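Side-chain contacts in beta-ketoacyl-[acyl-carrier-protein] synthase FabY (Pseudomonas aeruginosa, PDB 4CW4), which catalyses the condensation of acetyl-CoA with malonyl-ACP to acetoacetyl-ACP, the primer that starts fatty acid synthesis, and works as a homodimer: residues G17-G22 with S483-I488; M33-E36 with A42-E45; I85-L90 with D347-S352; V471-G476 with I502-K507. All blocks are in the same frame, centred on the assembly; numbering follows the deposited sequence.

How the contacts relate
The four contacts touch one another, with centres about 10 to 17 Å apart. Contact 1 is the innermost, about 6 Å from the centre of the chain, where strand 10-19 faces helix 482-496; contacts 2 and 3 fall within its span, while contact 4 interleaves with it. Contact 2 joins the loop after helix 28-33 to helix 40-53, contact 3 the end of helix 74-87 to the loop before strand 366-374, and contact 4 helix 472-475 to the loop at 502-507. Contacts 1 and 4 lie near the predicted active-site His-477, about 7 and 10 Å between side chains. Contacts 2 and 3 reach this region through contact 4, by Glu-36 to Lys-503 and Ser-352 to Thr-504 and Lys-472.

Contact 1. Residues G17-G22 with S483-I488; sequences GYNAAG and SADQLI
Asn-19 and Asp-485 approach from opposite directions and meet through a single direct bond, from ND2 of Asn-19 to OD1 of Asp-485 (3.0 Å). The two flat groups are strongly turned against each other, with 69° between amide and carboxylate planes. The acceptor lies in the amide plane of Asn-19, whereas ND2 reaches OD1 from above the carboxylate plane; the N-H nevertheless points almost straight at it (165°). With CG tucked between the backbone N and the carbonyl carbon (chi1 63°), the Asn-19 amide also reaches forward along its own chain: OD1 accepts from Ala-21 N at 2.9 Å, an Asx turn within the type I beta turn 19-22. A water takes a second bond from ND2 of Asn-19 (3.1 Å) and donates to the backbone O of Asp-485, so both ends of the buried amide are held and its rotation is fixed. OD1 of Asp-485 also accepts from Ser-366 and Gln-368, and OD2 bonds Ser-478; the side chain lies about 7 Å from that of His-477, a predicted active-site residue. The contact thus joins the end of strand 10-19 to helix 482-496, with strand 366-374 alongside and helix 288-301 packed on Ala-484 and Leu-487.

Contact 2. Residues M33-E36 with A42-E45; sequences MVIE and ARQE
Ile-35 turns CG1 away from its backbone N, and Arg-43 does the same with CG (chi1 165°) before its chain bends at chi3 (61°); these torsions lay the arginine stem against the isoleucine branch and swing the guanidinium round to the Ile-35 carbonyl. The setting is a short loop between two consecutive helices, 28-33 and 40-53; Arg-43, near the start of the second, reaches back to the residues after the first. The two side chains cross at about a right angle. CG1 of Ile-35 sits 3.6 Å from CG of Arg-43, and CD1 of Ile-35 lies 3.7 Å from the same CG, so the apolar part of the arginine is covered by one branch while its polar end goes to the backbone. CG2 of Ile-35 takes another course and packs on Phe-86 of helix 74-87. Glu-78 of that helix forms a salt bridge with NE of Arg-43, and NH1 also makes a weak bond to the O of Met-38. NE and NH1 are both engaged, which limits the rotation of the group. Glu-36 starts away from helix 40-53 at CB, and its carboxylate forms a salt bridge with Lys-503. The link closes with NH1 of Arg-43 donating to O of Ile-35 at 2.9 Å: the acceptor lies in the guanidinium plane, the donor in the carbonyl plane, and the N-H...O angle is 162°.

Contact 3. Residues I85-L90 with D347-S352; sequences IFASTL and DFRRAS
Arg-349 reaches across to the end of helix 74-87 and gives NH2 to the backbone O of Ala-87 (2.8 Å). The bond is nearly straight at the hydrogen, 174°, and the oxygen lies in the guanidinium plane, at its edge; on the acceptor side the donor is tilted a little from the carbonyl plane. CB of Ala-87 rests 3.6 Å from the same NH2, so the arginine meets both carbonyl and methyl. Along the same edge of the guanidinium, NE gives a weak bond to a water, which donates to O of Phe-86 (2.7 Å) and to O of Thr-89. Directly or through this water, one side chain thus serves three carbonyls around the helix end. The long span is possible because the arginine chain is extended from CG to NE (chi2 176°, chi3 171°).

Farther out, each segment is held by its own bonds. OG1 of Thr-89 donates to O of Ile-85 at 2.8 Å, while Ser-88 N reaches that oxygen from the opposite face of its plane. Arg-32 bonds both Thr-89 OG1 and Phe-86 O. Behind Arg-349, the 347-352 loop makes a short 3-10 turn, in which Arg-350 N bonds the O of Asp-347 (2.9 Å) and Arg-349 N makes a weak bond to OD1 of Asp-347.

At this C-terminal end of helix 74-87, on the surface of the ketosynthase region, the last carbonyls have no further turn of helix to donate to them, and the negative end of the helix dipole would probably suit a cation, here Arg-349.

Contact 4. Residues V471-G476 with I502-K507; sequences VKAYVG and IKTIDK
Tyr-474 and Ala-473, on the short helix 472-475, face a type I beta turn running from Ile-502 to Ile-505, with the backbones closest at Ala-473 and Ile-502 (CA to CA 6.1 Å). NZ of Lys-503 bonds OH of Tyr-474 at 3.2 Å, lying near the plane of the ring, at its edge. The lysine chain runs past the hydroxyl before its amine turns in: CE of Lys-503 is 3.4 Å from OH of Tyr-474, and the last torsion is bent (chi4 137°). That amine has stronger partners elsewhere, in salt bridges to Glu-36 and Asp-523, so the tyrosine hydroxyl is one more acceptor for an ammonium group that already has two carboxylate partners. Nearer the backbone the contact is made by van der Waals packing. CB of Ala-473 meets CG2 of Ile-502 (3.9 Å), and OG1 of Thr-504 lies 3.8 Å from the same CB. The Thr-504 methyl, CG2, packs on O of Ala-473 at 3.7 Å, while its OG1 goes to the O of Ser-352. On the helix, Val-471 O accepts from both Tyr-474 N and Val-475 N. Lys-472 NZ bonds O of His-439, and Gly-476 leads into His-477; both histidines are predicted active-site residues, consistent with the lysine and Gly-His pattern of KAS I/II ketosynthases in the thiolase superfamily.

Contact 1. Residues G17-G22 with S483-I488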
loop_
_atom_site.group_PDB
_atom_site.type_symbol
_atom_site.label_atom_id
_atom_site.label_comp_id
_atom_site.label_asym_id
_atom_site.label_seq_id
_atom_site.Cartn_x
_atom_site.Cartn_y
_atom_site.Cartn_z
ATOM N N GLY A 17 -7.471 -5.999 -19.316
ATOM C CA GLY A 17 -7.614 -4.726 -18.636
ATOM C C GLY A 17 -8.012 -3.628 -19.593
ATOM O O GLY A 17 -8.341 -3.893 -20.747
ATOM N N TYR A 18 -7.955 -2.392 -19.105
ATOM C CA TYR A 18 -8.438 -1.212 -19.819
ATOM C C TYR A 18 -7.588 -0.002 -19.494
ATOM O O TYR A 18 -7.305 0.291 -18.321
ATOM C CB TYR A 18 -9.900 -0.920 -19.465
ATOM C CG TYR A 18 -10.806 -2.048 -19.907
ATOM C CD1 TYR A 18 -11.301 -2.103 -21.206
ATOM C CD2 TYR A 18 -11.136 -3.081 -19.035
ATOM C CE1 TYR A 18 -12.100 -3.144 -21.630
ATOM C CE2 TYR A 18 -11.907 -4.141 -19.463
ATOM C CZ TYR A 18 -12.397 -4.159 -20.755
ATOM O OH TYR A 18 -13.186 -5.197 -21.200
ATOM N N ASN A 19 -7.192 0.694 -20.551
ATOM C CA ASN A 19 -6.568 2.004 -20.435
ATOM C C ASN A 19 -6.996 2.864 -21.612
ATOM O O ASN A 19 -7.957 2.504 -22.312
ATOM C CB ASN A 19 -5.052 1.885 -20.282
ATOM C CG ASN A 19 -4.372 1.260 -21.475
ATOM O OD1 ASN A 19 -4.887 1.269 -22.589
ATOM N ND2 ASN A 19 -3.160 0.773 -21.253
ATOM N N ALA A 20 -6.320 3.985 -21.827
ATOM C CA ALA A 20 -6.726 4.925 -22.866
ATOM C C ALA A 20 -6.669 4.325 -24.263
ATOM O O ALA A 20 -7.257 4.881 -25.186
ATOM C CB ALA A 20 -5.871 6.188 -22.793
ATOM N N ALA A 21 -5.966 3.204 -24.436
ATOM C CA ALA A 21 -5.865 2.567 -25.757
ATOM C C ALA A 21 -6.985 1.546 -26.003
ATOM O O ALA A 21 -7.138 1.057 -27.111
ATOM C CB ALA A 21 -4.496 1.900 -25.930
ATOM N N GLY A 22 -7.761 1.244 -24.972
ATOM C CA GLY A 22 -8.860 0.291 -25.052
ATOM C C GLY A 22 -8.678 -0.961 -24.206
ATOM O O GLY A 22 -8.033 -0.945 -23.156
ATOM N N SER A 483 3.671 0.321 -14.979
ATOM C CA SER A 483 4.521 -0.736 -15.495
ATOM C C SER A 483 3.740 -1.951 -15.963
ATOM O O SER A 483 4.292 -2.767 -16.679
ATOM C CB SER A 483 5.654 -1.088 -14.525
ATOM O OG SER A 483 5.184 -1.382 -13.217
ATOM N N ALA A 484 2.465 -2.051 -15.616
ATOM C CA ALA A 484 1.589 -3.039 -16.238
ATOM C C ALA A 484 1.227 -2.604 -17.675
ATOM O O ALA A 484 1.204 -3.418 -18.576
ATOM C CB ALA A 484 0.319 -3.265 -15.413
ATOM N N ASP A 485 0.942 -1.325 -17.885
ATOM C CA ASP A 485 0.756 -0.818 -19.249
ATOM C C ASP A 485 1.983 -1.165 -20.110
ATOM O O ASP A 485 1.865 -1.533 -21.281
ATOM C CB ASP A 485 0.567 0.712 -19.269
ATOM C CG ASP A 485 -0.744 1.173 -18.647
ATOM O OD1 ASP A 485 -1.737 0.407 -18.628
ATOM O OD2 ASP A 485 -0.777 2.352 -18.212
ATOM N N GLN A 486 3.174 -1.005 -19.531
ATOM C CA GLN A 486 4.416 -1.368 -20.225
ATOM C C GLN A 486 4.480 -2.858 -20.559
ATOM O O GLN A 486 4.735 -3.241 -21.705
ATOM C CB GLN A 486 5.652 -0.959 -19.405
ATOM C CG GLN A 486 5.823 0.538 -19.192
ATOM C CD GLN A 486 6.941 0.830 -18.188
ATOM O OE1 GLN A 486 6.793 0.623 -16.986
ATOM N NE2 GLN A 486 8.054 1.287 -18.675
ATOM N N LEU A 487 4.287 -3.703 -19.553
ATOM C CA LEU A 487 4.364 -5.151 -19.738
ATOM C C LEU A 487 3.381 -5.615 -20.802
ATOM O O LEU A 487 3.732 -6.373 -21.690
ATOM C CB LEU A 487 4.109 -5.884 -18.406
ATOM C CG LEU A 487 4.065 -7.427 -18.530
ATOM C CD1 LEU A 487 5.301 -7.946 -19.201
ATOM C CD2 LEU A 487 3.877 -8.122 -17.163
ATOM N N ILE A 488 2.160 -5.127 -20.750
ATOM C CA ILE A 488 1.168 -5.632 -21.675
ATOM C C ILE A 488 1.485 -5.187 -23.099
ATOM O O ILE A 488 1.338 -5.973 -24.041
ATOM C CB ILE A 488 -0.240 -5.276 -21.198
ATOM C CG1 ILE A 488 -0.620 -6.229 -20.056
ATOM C CG2 ILE A 488 -1.246 -5.364 -22.337
ATOM C CD1 ILE A 488 -1.900 -5.907 -19.405
HETATM O O HOH W 1 -0.854 -0.901 -22.379
#

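Contact 2. Residues M33-E36 with A42-E45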
loop_
_atom_site.group_PDB
_atom_site.type_symbol
_atom_site.label_atom_id
_atom_site.label_comp_id
_atom_site.label_asym_id
_atom_site.label_seq_id
_atom_site.Cartn_x
_atom_site.Cartn_y
_atom_site.Cartn_z
ATOM N N MET A 33 -2.426 1.391 -30.408
ATOM C CA MET A 33 -1.220 2.192 -30.355
ATOM C C MET A 33 -0.427 2.128 -31.668
ATOM O O MET A 33 0.149 3.134 -32.066
ATOM C CB MET A 33 -0.374 1.802 -29.143
ATOM C CG MET A 33 -1.087 2.128 -27.849
ATOM S SD MET A 33 -0.115 1.904 -26.346
ATOM C CE MET A 33 -0.484 0.196 -25.946
ATOM N N VAL A 34 -0.426 0.980 -32.343
ATOM C CA VAL A 34 0.282 0.858 -33.629
ATOM C C VAL A 34 -0.686 0.666 -34.787
ATOM O O VAL A 34 -0.390 -0.033 -35.751
ATOM C CB VAL A 34 1.336 -0.269 -33.588
ATOM C CG1 VAL A 34 2.389 0.041 -32.530
ATOM C CG2 VAL A 34 0.683 -1.629 -33.340
ATOM N N ILE A 35 -1.816 1.363 -34.724
ATOM C CA ILE A 35 -2.956 1.020 -35.569
ATOM C C ILE A 35 -2.640 1.149 -37.050
ATOM O O ILE A 35 -3.055 0.311 -37.866
ATOM C CB ILE A 35 -4.188 1.846 -35.159
ATOM C CG1 ILE A 35 -5.470 1.259 -35.761
ATOM C CG2 ILE A 35 -4.015 3.331 -35.511
ATOM C CD1 ILE A 35 -5.979 0.031 -35.059
ATOM N N GLU A 36 -1.851 2.146 -37.400
ATOM C CA GLU A 36 -1.549 2.395 -38.804
ATOM C C GLU A 36 -0.564 1.373 -39.374
ATOM O O GLU A 36 -0.430 1.226 -40.590
ATOM C CB GLU A 36 -1.012 3.818 -38.973
ATOM C CG GLU A 36 0.341 4.027 -38.334
ATOM C CD GLU A 36 0.287 4.580 -36.900
ATOM O OE1 GLU A 36 -0.674 4.340 -36.115
ATOM O OE2 GLU A 36 1.259 5.285 -36.564
ATOM N N ALA A 42 -6.701 -6.815 -38.911
ATOM C CA ALA A 42 -6.424 -6.594 -37.479
ATOM C C ALA A 42 -6.839 -5.199 -37.034
ATOM O O ALA A 42 -7.401 -5.037 -35.955
ATOM C CB ALA A 42 -4.967 -6.810 -37.174
ATOM N N ARG A 43 -6.565 -4.209 -37.879
ATOM C CA ARG A 43 -6.937 -2.824 -37.591
ATOM C C ARG A 43 -8.448 -2.680 -37.551
ATOM O O ARG A 43 -8.985 -2.091 -36.622
ATOM C CB ARG A 43 -6.329 -1.855 -38.614
ATOM C CG ARG A 43 -6.953 -0.460 -38.590
ATOM C CD ARG A 43 -6.139 0.592 -39.324
ATOM N NE ARG A 43 -6.010 0.218 -40.729
ATOM C CZ ARG A 43 -4.899 -0.253 -41.291
ATOM N NH1 ARG A 43 -3.764 -0.378 -40.608
ATOM N NH2 ARG A 43 -4.919 -0.594 -42.567
ATOM N N GLN A 44 -9.138 -3.220 -38.551
ATOM C CA GLN A 44 -10.578 -3.038 -38.637
ATOM C C GLN A 44 -11.285 -3.786 -37.514
ATOM O O GLN A 44 -12.295 -3.328 -36.985
ATOM C CB GLN A 44 -11.080 -3.463 -40.017
ATOM C CG GLN A 44 -10.644 -2.477 -41.094
ATOM C CD GLN A 44 -10.685 -3.036 -42.515
ATOM O OE1 GLN A 44 -11.095 -4.178 -42.769
ATOM N NE2 GLN A 44 -10.240 -2.222 -43.451
ATOM N N GLU A 45 -10.750 -4.932 -37.120
ATOM C CA GLU A 45 -11.317 -5.670 -36.001
ATOM C C GLU A 45 -11.203 -4.859 -34.704
ATOM O O GLU A 45 -12.161 -4.739 -33.940
ATOM C CB GLU A 45 -10.593 -7.002 -35.819
ATOM C CG GLU A 45 -11.210 -7.848 -34.723
ATOM C CD GLU A 45 -10.453 -9.130 -34.488
ATOM O OE1 GLU A 45 -9.240 -9.069 -34.145
ATOM O OE2 GLU A 45 -11.077 -10.199 -34.649
#

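Contact 3. Residues I85-L90 with D347-S352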
loop_
_atom_site.group_PDB
_atom_site.type_symbol
_atom_site.label_atom_id
_atom_site.label_comp_id
_atom_site.label_asym_id
_atom_site.label_seq_id
_atom_site.Cartn_x
_atom_site.Cartn_y
_atom_site.Cartn_z
ATOM N N ILE A 85 -12.891 7.708 -33.384
ATOM C CA ILE A 85 -12.290 6.737 -32.476
ATOM C C ILE A 85 -10.912 7.227 -32.066
ATOM O O ILE A 85 -10.576 7.235 -30.878
ATOM C CB ILE A 85 -12.202 5.345 -33.122
ATOM C CG1 ILE A 85 -13.613 4.777 -33.337
ATOM C CG2 ILE A 85 -11.370 4.410 -32.251
ATOM C CD1 ILE A 85 -13.699 3.598 -34.337
ATOM N N PHE A 86 -10.129 7.702 -33.029
ATOM C CA PHE A 86 -8.775 8.137 -32.729
ATOM C C PHE A 86 -8.771 9.351 -31.822
ATOM O O PHE A 86 -7.957 9.436 -30.904
ATOM C CB PHE A 86 -7.998 8.458 -34.002
ATOM C CG PHE A 86 -7.733 7.254 -34.904
ATOM C CD1 PHE A 86 -7.710 5.971 -34.410
ATOM C CD2 PHE A 86 -7.499 7.441 -36.244
ATOM C CE1 PHE A 86 -7.461 4.895 -35.232
ATOM C CE2 PHE A 86 -7.254 6.377 -37.086
ATOM C CZ PHE A 86 -7.241 5.102 -36.585
ATOM N N ALA A 87 -9.695 10.273 -32.066
ATOM C CA ALA A 87 -9.772 11.494 -31.287
ATOM C C ALA A 87 -10.264 11.260 -29.855
ATOM O O ALA A 87 -10.035 12.095 -28.983
ATOM C CB ALA A 87 -10.663 12.528 -31.994
ATOM N N SER A 88 -10.957 10.148 -29.634
ATOM C CA SER A 88 -11.586 9.832 -28.350
ATOM C C SER A 88 -10.903 8.665 -27.609
ATOM O O SER A 88 -11.491 8.038 -26.718
ATOM C CB SER A 88 -13.056 9.511 -28.552
ATOM O OG SER A 88 -13.768 10.665 -28.955
ATOM N N THR A 89 -9.658 8.414 -27.985
ATOM C CA THR A 89 -8.796 7.472 -27.310
ATOM C C THR A 89 -7.444 8.144 -27.059
ATOM O O THR A 89 -7.170 9.218 -27.592
ATOM C CB THR A 89 -8.587 6.193 -28.148
ATOM O OG1 THR A 89 -8.234 6.546 -29.488
ATOM C CG2 THR A 89 -9.844 5.333 -28.140
ATOM N N LEU A 90 -6.614 7.493 -26.245
ATOM C CA LEU A 90 -5.256 7.930 -25.926
ATOM C C LEU A 90 -5.252 9.211 -25.093
ATOM O O LEU A 90 -6.311 9.682 -24.643
ATOM C CB LEU A 90 -4.391 8.046 -27.185
ATOM C CG LEU A 90 -4.283 6.774 -28.041
ATOM C CD1 LEU A 90 -3.236 6.973 -29.105
ATOM C CD2 LEU A 90 -3.973 5.524 -27.208
ATOM N N ASP A 347 -1.794 21.126 -28.892
ATOM C CA ASP A 347 -2.285 19.796 -29.221
ATOM C C ASP A 347 -2.144 18.878 -27.993
ATOM O O ASP A 347 -1.064 18.308 -27.741
ATOM C CB ASP A 347 -1.492 19.224 -30.391
ATOM C CG ASP A 347 -2.002 17.866 -30.854
ATOM O OD1 ASP A 347 -2.908 17.295 -30.197
ATOM O OD2 ASP A 347 -1.484 17.381 -31.895
ATOM N N PHE A 348 -3.216 18.740 -27.215
ATOM C CA PHE A 348 -3.133 17.973 -25.988
ATOM C C PHE A 348 -2.942 16.488 -26.257
ATOM O O PHE A 348 -2.560 15.763 -25.359
ATOM C CB PHE A 348 -4.342 18.215 -25.100
ATOM C CG PHE A 348 -4.364 19.584 -24.490
ATOM C CD1 PHE A 348 -3.490 19.903 -23.483
ATOM C CD2 PHE A 348 -5.248 20.558 -24.940
ATOM C CE1 PHE A 348 -3.482 21.170 -22.916
ATOM C CE2 PHE A 348 -5.251 21.818 -24.375
ATOM C CZ PHE A 348 -4.352 22.124 -23.359
ATOM N N ARG A 349 -3.198 16.041 -27.484
ATOM C CA ARG A 349 -2.896 14.655 -27.833
ATOM C C ARG A 349 -1.406 14.373 -27.815
ATOM O O ARG A 349 -1.004 13.213 -27.747
ATOM C CB ARG A 349 -3.510 14.290 -29.185
ATOM C CG ARG A 349 -5.031 14.343 -29.097
ATOM C CD ARG A 349 -5.808 14.095 -30.370
ATOM N NE ARG A 349 -7.229 13.983 -30.000
ATOM C CZ ARG A 349 -8.061 15.007 -29.855
ATOM N NH1 ARG A 349 -7.658 16.249 -30.113
ATOM N NH2 ARG A 349 -9.315 14.792 -29.486
ATOM N N ARG A 350 -0.596 15.429 -27.842
ATOM C CA ARG A 350 0.859 15.274 -27.786
ATOM C C ARG A 350 1.392 15.785 -26.445
ATOM O O ARG A 350 2.548 16.198 -26.338
ATOM C CB ARG A 350 1.517 16.000 -28.953
ATOM C CG ARG A 350 1.135 15.394 -30.302
ATOM C CD ARG A 350 1.704 16.178 -31.463
ATOM N NE ARG A 350 3.158 16.157 -31.477
ATOM C CZ ARG A 350 3.929 16.859 -32.293
ATOM N NH1 ARG A 350 3.395 17.667 -33.197
ATOM N NH2 ARG A 350 5.249 16.762 -32.186
ATOM N N ALA A 351 0.571 15.722 -25.399
ATOM C CA ALA A 351 1.028 16.212 -24.097
ATOM C C ALA A 351 2.191 15.383 -23.552
ATOM O O ALA A 351 3.030 15.897 -22.815
ATOM C CB ALA A 351 -0.100 16.235 -23.097
ATOM N N SER A 352 2.211 14.107 -23.913
ATOM C CA SER A 352 3.210 13.167 -23.417
ATOM C C SER A 352 4.229 12.840 -24.511
ATOM O O SER A 352 3.916 12.169 -25.503
ATOM C CB SER A 352 2.531 11.909 -22.904
ATOM O OG SER A 352 3.468 11.092 -22.223
HETATM O O HOH W 2 -6.483 11.217 -29.447
#

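Contact 4. Residues V471-G476 with I502-K507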
loop_
_atom_site.group_PDB
_atom_site.type_symbol
_atom_site.label_atom_id
_atom_site.label_comp_id
_atom_site.label_asym_id
_atom_site.label_seq_id
_atom_site.Cartn_x
_atom_site.Cartn_y
_atom_site.Cartn_z
ATOM N N VAL A 471 5.568 3.640 -23.621
ATOM C CA VAL A 471 4.125 3.477 -23.709
ATOM C C VAL A 471 3.380 4.729 -23.220
ATOM O O VAL A 471 2.256 4.983 -23.649
ATOM C CB VAL A 471 3.657 2.231 -22.925
ATOM C CG1 VAL A 471 3.663 2.510 -21.415
ATOM C CG2 VAL A 471 2.289 1.760 -23.411
ATOM N N LYS A 472 4.006 5.518 -22.343
ATOM C CA LYS A 472 3.331 6.703 -21.788
ATOM C C LYS A 472 3.069 7.768 -22.847
ATOM O O LYS A 472 2.239 8.658 -22.650
ATOM C CB LYS A 472 4.118 7.304 -20.619
ATOM C CG LYS A 472 4.197 6.391 -19.385
ATOM C CD LYS A 472 5.047 7.000 -18.276
ATOM C CE LYS A 472 5.183 6.074 -17.064
ATOM N NZ LYS A 472 5.821 4.776 -17.414
ATOM N N ALA A 473 3.754 7.688 -23.984
ATOM C CA ALA A 473 3.446 8.596 -25.086
ATOM C C ALA A 473 1.993 8.429 -25.532
ATOM O O ALA A 473 1.327 9.399 -25.939
ATOM C CB ALA A 473 4.377 8.325 -26.258
ATOM N N TYR A 474 1.536 7.182 -25.502
ATOM C CA TYR A 474 0.177 6.829 -25.919
ATOM C C TYR A 474 -0.871 6.978 -24.824
ATOM O O TYR A 474 -1.955 7.512 -25.079
ATOM C CB TYR A 474 0.134 5.387 -26.433
ATOM C CG TYR A 474 0.985 5.133 -27.649
ATOM C CD1 TYR A 474 0.524 5.482 -28.914
ATOM C CD2 TYR A 474 2.252 4.562 -27.550
ATOM C CE1 TYR A 474 1.274 5.249 -30.049
ATOM C CE2 TYR A 474 3.021 4.339 -28.691
ATOM C CZ TYR A 474 2.520 4.683 -29.939
ATOM O OH TYR A 474 3.253 4.468 -31.080
ATOM N N VAL A 475 -0.587 6.439 -23.633
ATOM C CA VAL A 475 -1.623 6.296 -22.611
ATOM C C VAL A 475 -1.346 7.070 -21.333
ATOM O O VAL A 475 -2.081 6.945 -20.375
ATOM C CB VAL A 475 -1.853 4.798 -22.263
ATOM C CG1 VAL A 475 -2.282 4.032 -23.510
ATOM C CG2 VAL A 475 -0.592 4.165 -21.625
ATOM N N GLY A 476 -0.313 7.897 -21.341
ATOM C CA GLY A 476 0.033 8.649 -20.155
ATOM C C GLY A 476 0.527 7.746 -19.048
ATOM O O GLY A 476 0.874 6.582 -19.281
ATOM N N ILE A 502 7.658 6.460 -30.664
ATOM C CA ILE A 502 7.239 7.571 -29.799
ATOM C C ILE A 502 6.695 8.634 -30.756
ATOM O O ILE A 502 7.410 9.543 -31.190
ATOM C CB ILE A 502 8.391 8.113 -28.936
ATOM C CG1 ILE A 502 9.100 6.956 -28.209
ATOM C CG2 ILE A 502 7.838 9.149 -27.956
ATOM C CD1 ILE A 502 10.254 7.384 -27.328
ATOM N N LYS A 503 5.428 8.497 -31.126
ATOM C CA LYS A 503 4.905 9.260 -32.268
ATOM C C LYS A 503 4.616 10.710 -31.945
ATOM O O LYS A 503 4.426 11.521 -32.847
ATOM C CB LYS A 503 3.660 8.580 -32.837
ATOM C CG LYS A 503 3.969 7.232 -33.400
ATOM C CD LYS A 503 2.749 6.549 -33.984
ATOM C CE LYS A 503 3.142 5.180 -34.411
ATOM N NZ LYS A 503 2.121 4.198 -34.039
ATOM N N THR A 504 4.584 11.037 -30.658
ATOM C CA THR A 504 4.285 12.386 -30.224
ATOM C C THR A 504 5.467 13.349 -30.326
ATOM O O THR A 504 5.277 14.561 -30.214
ATOM C CB THR A 504 3.831 12.375 -28.779
ATOM O OG1 THR A 504 4.832 11.704 -28.000
ATOM C CG2 THR A 504 2.502 11.656 -28.624
ATOM N N ILE A 505 6.679 12.831 -30.531
ATOM C CA ILE A 505 7.868 13.688 -30.619
ATOM C C ILE A 505 8.320 13.857 -32.058
ATOM O O ILE A 505 8.086 12.990 -32.907
ATOM C CB ILE A 505 9.040 13.193 -29.709
ATOM C CG1 ILE A 505 9.696 11.930 -30.260
ATOM C CG2 ILE A 505 8.524 12.978 -28.281
ATOM C CD1 ILE A 505 10.941 11.520 -29.482
ATOM N N ASP A 506 8.983 14.974 -32.335
ATOM C CA ASP A 506 9.482 15.221 -33.683
ATOM C C ASP A 506 10.897 14.801 -33.855
ATOM O O ASP A 506 11.351 14.548 -34.973
ATOM C CB ASP A 506 9.341 16.689 -34.017
ATOM C CG ASP A 506 7.921 17.049 -34.278
ATOM O OD1 ASP A 506 7.311 16.315 -35.069
ATOM O OD2 ASP A 506 7.409 18.000 -33.660
ATOM N N LYS A 507 11.590 14.775 -32.736
ATOM C CA LYS A 507 12.925 14.257 -32.642
ATOM C C LYS A 507 13.275 14.185 -31.170
ATOM O O LYS A 507 12.623 14.781 -30.301
ATOM C CB LYS A 507 13.925 15.116 -33.388
ATOM C CG LYS A 507 14.463 16.312 -32.644
ATOM C CD LYS A 507 15.844 16.681 -33.175
ATOM C CE LYS A 507 16.565 17.571 -32.183
ATOM N NZ LYS A 507 15.656 18.638 -31.709
#